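Local coordinates for alanine racemase 1 (Caldanaerobacter subterraneus subsp. tengcongensis MB4, PDB 4Y2W), which belongs to the alanine racemase family, joining an N-terminal eight-stranded TIM-type barrel to a beta-rich C-terminal domain in a two-chain assembly, at residues 86-89 and 90-93; 18-21 and 22-25; 104-108 and 109-113. The protein carries 1 engineered substitution. All coordinates share one frame; numbering follows the deposited sequence.

Interaction 1: 86-89 and 90-93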
# COMPACT_ATOMS: atom_id res chain seq x y z
N PHE A 86 10.61 17.95 0.20
CA PHE A 86 10.71 18.18 -1.24
C PHE A 86 9.43 18.79 -1.79
O PHE A 86 9.47 19.67 -2.65
CB PHE A 86 10.98 16.87 -1.99
CG PHE A 86 12.29 16.21 -1.64
CD1 PHE A 86 13.49 16.87 -1.84
CD2 PHE A 86 12.31 14.92 -1.12
CE1 PHE A 86 14.70 16.27 -1.52
CE2 PHE A 86 13.52 14.31 -0.80
CZ PHE A 86 14.71 14.99 -1.00
N GLY A 87 8.30 18.31 -1.28
CA GLY A 87 7.00 18.69 -1.81
C GLY A 87 6.51 20.04 -1.35
O GLY A 87 7.19 20.77 -0.62
N TYR A 88 5.30 20.37 -1.79
CA TYR A 88 4.63 21.61 -1.44
C TYR A 88 3.92 21.45 -0.11
O TYR A 88 3.11 20.53 0.06
CB TYR A 88 3.61 21.93 -2.54
CG TYR A 88 2.88 23.25 -2.39
CD1 TYR A 88 3.57 24.45 -2.45
CD2 TYR A 88 1.50 23.29 -2.24
CE1 TYR A 88 2.91 25.67 -2.33
CE2 TYR A 88 0.83 24.50 -2.13
CZ TYR A 88 1.54 25.68 -2.17
OH TYR A 88 0.89 26.89 -2.06
N THR A 89 4.23 22.32 0.84
CA THR A 89 3.49 22.42 2.10
C THR A 89 2.46 23.54 1.94
O THR A 89 2.84 24.71 1.90
CB THR A 89 4.42 22.73 3.29
OG1 THR A 89 5.33 21.64 3.49
CG2 THR A 89 3.62 22.97 4.57
N PRO A 90 1.16 23.20 1.86
CA PRO A 90 0.12 24.21 1.61
C PRO A 90 0.14 25.38 2.59
O PRO A 90 0.56 25.20 3.74
CB PRO A 90 -1.19 23.42 1.77
CG PRO A 90 -0.82 22.00 1.50
CD PRO A 90 0.59 21.84 1.99
N PRO A 91 -0.32 26.57 2.16
CA PRO A 91 -0.40 27.76 3.02
C PRO A 91 -1.12 27.53 4.35
O PRO A 91 -0.73 28.10 5.37
CB PRO A 91 -1.18 28.76 2.16
CG PRO A 91 -0.85 28.37 0.77
CD PRO A 91 -0.72 26.88 0.78
N THR A 92 -2.14 26.69 4.33
CA THR A 92 -2.91 26.35 5.52
C THR A 92 -2.12 25.55 6.58
O THR A 92 -2.50 25.54 7.75
CB THR A 92 -4.16 25.53 5.13
OG1 THR A 92 -3.77 24.42 4.32
CG2 THR A 92 -5.15 26.40 4.36
N GLN A 93 -1.04 24.88 6.16
CA GLN A 93 -0.24 24.06 7.07
C GLN A 93 1.13 24.67 7.39
O GLN A 93 2.03 23.97 7.87
CB GLN A 93 -0.04 22.67 6.47
CG GLN A 93 -1.33 21.94 6.13
CD GLN A 93 -1.08 20.64 5.39
OE1 GLN A 93 -0.12 19.91 5.67
NE2 GLN A 93 -1.96 20.33 4.44

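Interaction 2: 18-21 and 22-25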
# COMPACT_ATOMS: atom_id res chain seq x y z
N ILE A 18 21.23 -1.21 7.08
CA ILE A 18 20.97 0.14 6.58
C ILE A 18 22.10 1.09 6.98
O ILE A 18 22.57 1.88 6.17
CB ILE A 18 19.61 0.68 7.09
CG1 ILE A 18 18.46 -0.17 6.55
CG2 ILE A 18 19.41 2.14 6.67
CD1 ILE A 18 17.16 -0.00 7.31
N THR A 19 22.53 1.00 8.24
CA THR A 19 23.65 1.80 8.72
C THR A 19 24.94 1.44 7.98
O THR A 19 25.76 2.32 7.69
CB THR A 19 23.89 1.64 10.24
OG1 THR A 19 24.08 0.25 10.56
CG2 THR A 19 22.71 2.18 11.04
N HIS A 20 25.11 0.16 7.66
CA HIS A 20 26.24 -0.29 6.86
C HIS A 20 26.23 0.33 5.47
O HIS A 20 27.24 0.87 5.02
CB HIS A 20 26.26 -1.81 6.73
CG HIS A 20 27.26 -2.31 5.73
ND1 HIS A 20 28.51 -2.76 6.09
CD2 HIS A 20 27.19 -2.41 4.38
CE1 HIS A 20 29.17 -3.13 5.00
NE2 HIS A 20 28.39 -2.93 3.96
N ASN A 21 25.10 0.23 4.78
CA ASN A 21 24.95 0.81 3.44
C ASN A 21 25.15 2.32 3.46
O ASN A 21 25.67 2.90 2.51
CB ASN A 21 23.57 0.50 2.85
CG ASN A 21 23.37 -0.98 2.56
OD1 ASN A 21 24.33 -1.75 2.52
ND2 ASN A 21 22.13 -1.37 2.34
N PHE A 22 24.73 2.96 4.56
CA PHE A 22 24.98 4.38 4.79
C PHE A 22 26.49 4.64 4.86
O PHE A 22 26.99 5.56 4.20
CB PHE A 22 24.28 4.84 6.07
CG PHE A 22 24.73 6.19 6.56
CD1 PHE A 22 24.28 7.35 5.95
CD2 PHE A 22 25.58 6.30 7.66
CE1 PHE A 22 24.68 8.59 6.40
CE2 PHE A 22 25.98 7.54 8.12
CZ PHE A 22 25.53 8.69 7.49
N ARG A 23 27.21 3.83 5.63
CA ARG A 23 28.67 3.94 5.74
C ARG A 23 29.40 3.69 4.40
O ARG A 23 30.49 4.21 4.19
CB ARG A 23 29.22 3.02 6.83
CG ARG A 23 28.92 3.51 8.24
CD ARG A 23 29.76 2.79 9.29
NE ARG A 23 29.55 1.34 9.29
CZ ARG A 23 28.50 0.72 9.82
NH1 ARG A 23 27.52 1.40 10.41
NH2 ARG A 23 28.42 -0.60 9.76
N GLU A 24 28.80 2.89 3.52
CA GLU A 24 29.35 2.67 2.18
C GLU A 24 29.30 3.95 1.34
O GLU A 24 30.21 4.21 0.55
CB GLU A 24 28.59 1.55 1.45
CG GLU A 24 28.81 0.17 2.04
CD GLU A 24 30.21 -0.36 1.81
OE1 GLU A 24 30.67 -0.33 0.65
OE2 GLU A 24 30.85 -0.81 2.79
N ILE A 25 28.25 4.74 1.50
CA ILE A 25 28.10 5.99 0.76
C ILE A 25 29.17 7.01 1.18
O ILE A 25 29.68 7.76 0.34
CB ILE A 25 26.70 6.61 0.93
CG1 ILE A 25 25.61 5.63 0.47
CG2 ILE A 25 26.58 7.91 0.15
CD1 ILE A 25 25.78 5.11 -0.94

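Interaction 3: 104-108 and 109-113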
# COMPACT_ATOMS: atom_id res chain seq x y z
N GLN A 104 11.97 23.77 4.04
CA GLN A 104 10.94 23.75 3.01
C GLN A 104 11.51 24.07 1.63
O GLN A 104 12.40 24.91 1.49
CB GLN A 104 9.83 24.75 3.35
CG GLN A 104 8.67 24.79 2.36
CD GLN A 104 7.93 23.47 2.27
OE1 GLN A 104 7.63 22.84 3.29
NE2 GLN A 104 7.62 23.05 1.05
N THR A 105 10.98 23.40 0.62
CA THR A 105 11.34 23.66 -0.76
C THR A 105 10.57 24.87 -1.29
O THR A 105 9.37 24.99 -1.05
CB THR A 105 11.05 22.43 -1.64
OG1 THR A 105 11.87 21.34 -1.20
CG2 THR A 105 11.34 22.72 -3.10
N VAL A 106 11.26 25.75 -2.00
CA VAL A 106 10.66 26.97 -2.54
C VAL A 106 11.16 27.25 -3.96
O VAL A 106 12.35 27.17 -4.23
CB VAL A 106 10.98 28.20 -1.65
CG1 VAL A 106 10.27 29.44 -2.17
CG2 VAL A 106 10.60 27.92 -0.20
N TYR A 107 10.23 27.58 -4.85
CA TYR A 107 10.59 28.00 -6.21
C TYR A 107 9.62 29.05 -6.79
O TYR A 107 9.38 29.08 -7.99
CB TYR A 107 10.70 26.78 -7.14
CG TYR A 107 9.51 25.85 -7.10
CD1 TYR A 107 8.42 26.05 -7.95
CD2 TYR A 107 9.47 24.77 -6.22
CE1 TYR A 107 7.32 25.20 -7.91
CE2 TYR A 107 8.38 23.92 -6.18
CZ TYR A 107 7.31 24.14 -7.03
OH TYR A 107 6.22 23.30 -6.99
N ASP A 108 9.07 29.90 -5.92
CA ASP A 108 8.36 31.10 -6.35
C ASP A 108 8.28 32.09 -5.18
O ASP A 108 8.22 31.69 -4.02
CB ASP A 108 6.97 30.78 -6.92
CG ASP A 108 5.98 30.34 -5.87
OD1 ASP A 108 6.26 29.35 -5.16
OD2 ASP A 108 4.93 31.00 -5.74
N ILE A 109 8.29 33.38 -5.52
CA ILE A 109 8.41 34.45 -4.52
C ILE A 109 7.16 34.61 -3.64
O ILE A 109 7.27 34.91 -2.46
CB ILE A 109 8.75 35.82 -5.19
CG1 ILE A 109 9.22 36.84 -4.16
CG2 ILE A 109 7.57 36.37 -5.99
CD1 ILE A 109 10.48 36.44 -3.41
N LYS A 110 5.98 34.39 -4.22
CA LYS A 110 4.73 34.56 -3.48
C LYS A 110 4.68 33.59 -2.31
O LYS A 110 4.22 33.95 -1.22
CB LYS A 110 3.53 34.35 -4.39
CG LYS A 110 2.21 34.75 -3.76
CD LYS A 110 1.02 34.27 -4.58
CE LYS A 110 -0.29 34.65 -3.92
NZ LYS A 110 -1.44 33.92 -4.53
N TYR A 111 5.14 32.36 -2.54
CA TYR A 111 5.18 31.33 -1.50
C TYR A 111 6.21 31.67 -0.42
O TYR A 111 5.94 31.52 0.77
CB TYR A 111 5.49 29.97 -2.14
CG TYR A 111 5.44 28.78 -1.19
CD1 TYR A 111 4.29 28.47 -0.48
CD2 TYR A 111 6.56 27.97 -1.02
CE1 TYR A 111 4.25 27.39 0.39
CE2 TYR A 111 6.53 26.89 -0.16
CZ TYR A 111 5.37 26.60 0.54
OH TYR A 111 5.35 25.52 1.40
N ALA A 112 7.37 32.16 -0.84
CA ALA A 112 8.42 32.58 0.09
C ALA A 112 7.93 33.68 1.04
O ALA A 112 8.24 33.65 2.23
CB ALA A 112 9.64 33.06 -0.68
N LYS A 113 7.18 34.64 0.50
CA LYS A 113 6.58 35.71 1.30
C LYS A 113 5.62 35.16 2.35
O LYS A 113 5.67 35.55 3.52
CB LYS A 113 5.84 36.71 0.41
CG LYS A 113 6.72 37.61 -0.43
CD LYS A 113 5.89 38.59 -1.25
CE LYS A 113 6.72 39.37 -2.25
NZ LYS A 113 7.79 40.18 -1.60

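Interaction 1: 86-89 and 90-93
Tyr-88 and Thr-89 meet Pro-90, Pro-91 and Gln-93 in the loop that leaves barrel strand 83-85 and leads into helix 94-99 of the TIM-type fold. The contact has a buried half, made by Thr-89 and Gln-93, and a more solvent-accessible half, made by Tyr-88 and Pro-91; buried Pro-90 bridges the two. On the buried half, the Thr-89 methyl CG2 stands 4.1 Å from Gln-93 CB and also 4.1 Å from Pro-90 CD, touching both side chains from one side. The rotation of Thr-89, with CG2 anti to the backbone N and OG1 anti to the carbonyl carbon (chi1 -65°), separates its apolar and polar branches: the methyl serves this packing, while OG1 hydrogen-bonds to Gln-104 and Thr-68. Pro-91 and Thr-92 occupy the two central positions of a type I turn, closed where Gln-93 N donates to Pro-90 O at 2.9 Å, and this turn carries Gln-93 CB back to the methyl. Both halves reach the second subunit, Gln-93 NE2 bonding to its Asp-4 carbonyl and Tyr-88 packing on its Val-255. On the accessible half, Pro-90 N lies over one face of the Tyr-88 ring, with Pro-90 CA 3.8 Å from Tyr-88 CE2, and Pro-91 is met obliquely, the two side chains crossing at roughly a right angle. Tyr-88 and Pro-91 are partly exposed and no hydrogen bond links them; their meeting rests on Pro-91 CD, 3.9 Å from Tyr-88 CZ and 3.3 Å from Tyr-88 OH.

Interaction 2: 18-21 and 22-25
His-20 and Glu-24, one helical turn apart, are brought together by two torsions: CG of His-20 lies anti to the backbone N (chi1 170°), and the Glu-24 chain bends at chi2 (-70°), which folds the carboxylate back toward His-20. The side chains cross at a slant, though the carboxylate and imidazole planes are only 15° apart. Glu-24 CG is 3.8 Å from His-20 CD2, and Glu-24 OE2 is 3.5 Å from His-20 NE2, but the angle there is too poor for a hydrogen bond. NE2 instead donates to the carbonyl of Glu-243, whose backbone N is bonded by Glu-24 OE1; one short piece of chain thus fixes both side chains. Arg-23 bends at chi3 and runs back beside Thr-19, pointing the same way. His-20 CA lies over one face of the guanidinium, toward its rim, 3.6 Å from Arg-23 NH2, and NH1 makes a salt bridge to Glu-58. Beneath these side chains runs alpha-helical i to i+4 bonding, with Phe-22 N to Ile-18 O at 2.9 Å and Glu-24 N to His-20 O at 3.0 Å, weakening at Asn-21 O. The whole contact belongs to helix 15-28, which comes just before the first barrel strand: Ile-18, Thr-19 and Phe-22 pack on helix 48-58, Phe-22 and Ile-25 reach Ile-35 of strand 34-38, and Asn-21 touches the loop at Leu-244 and Thr-247.

Interaction 3: 104-108 and 109-113
The CA atoms of Val-106 on the strand and Ala-112 on the helix are 6.6 Å apart, as strand 104-106 turns back into helix 109-113. The two short axes come within 9.1 Å and run at 145°, closer to antiparallel than to perpendicular. Asp-108 is the N-cap at this reversal. Asp-108 OD2 accepts a weak bond from Tyr-111 N at 3.5 Å, while Asp-108 O accepts from Ala-112 N, also weakly, at 3.3 Å. Asp-108 CG sits between the backbone N and the carbonyl carbon (chi1 71°), which turns the carboxylate over the first helical turn. Beyond the cap, the Tyr-111 ring extends back along the strand. The Thr-105 carbonyl O lies at the ring edge, near its plane, 3.5 Å from Tyr-111 CE2, and Gln-104 CG also lies at this edge, near CE2 and OH. The Gln-104 amide stands almost upright to the ring, at 87°, and its NE2 is badly angled for Tyr-111 OH; that hydroxyl bonds to Thr-89 O, while Gln-104 OE1 bonds to Thr-89 OG1 and NE2 to Gly-87 O. The valine methyls divide their contacts: Val-106 CG2 meets Tyr-111 CD2 obliquely at 4.1 Å, and Val-106 CG1 touches Ala-112 CB at 4.0 Å. Met-154 of helix 144-155 covers both. This is the strand-to-helix turn of a beta-alpha-beta unit, continued by strand 126-131, as is typical of a parallel alpha/beta barrel.

Interaction 1 follows strand 83-85, and interaction 3 begins on the adjacent parallel strand 103-106; they touch, with centres 10 Å apart. Two probable hydrogen bonds join them: Thr-89 OG1 to Gln-104 OE1 at 2.6 Å, and Tyr-111 OH to Thr-89 O at 2.7 Å. The Tyr-88 and Tyr-111 rings also meet, their planes about 40° apart. Interaction 2 is remote, its centre 31 Å from that of interaction 1 and 33 Å from that of interaction 3. None of them includes a residue of either alanine pocket, whether that with Lys-40 and His-168 or that with Tyr-287 and Met-316; the side chains of Ile-25 and Thr-105 are about 14 and 13 Å from a bound alanine.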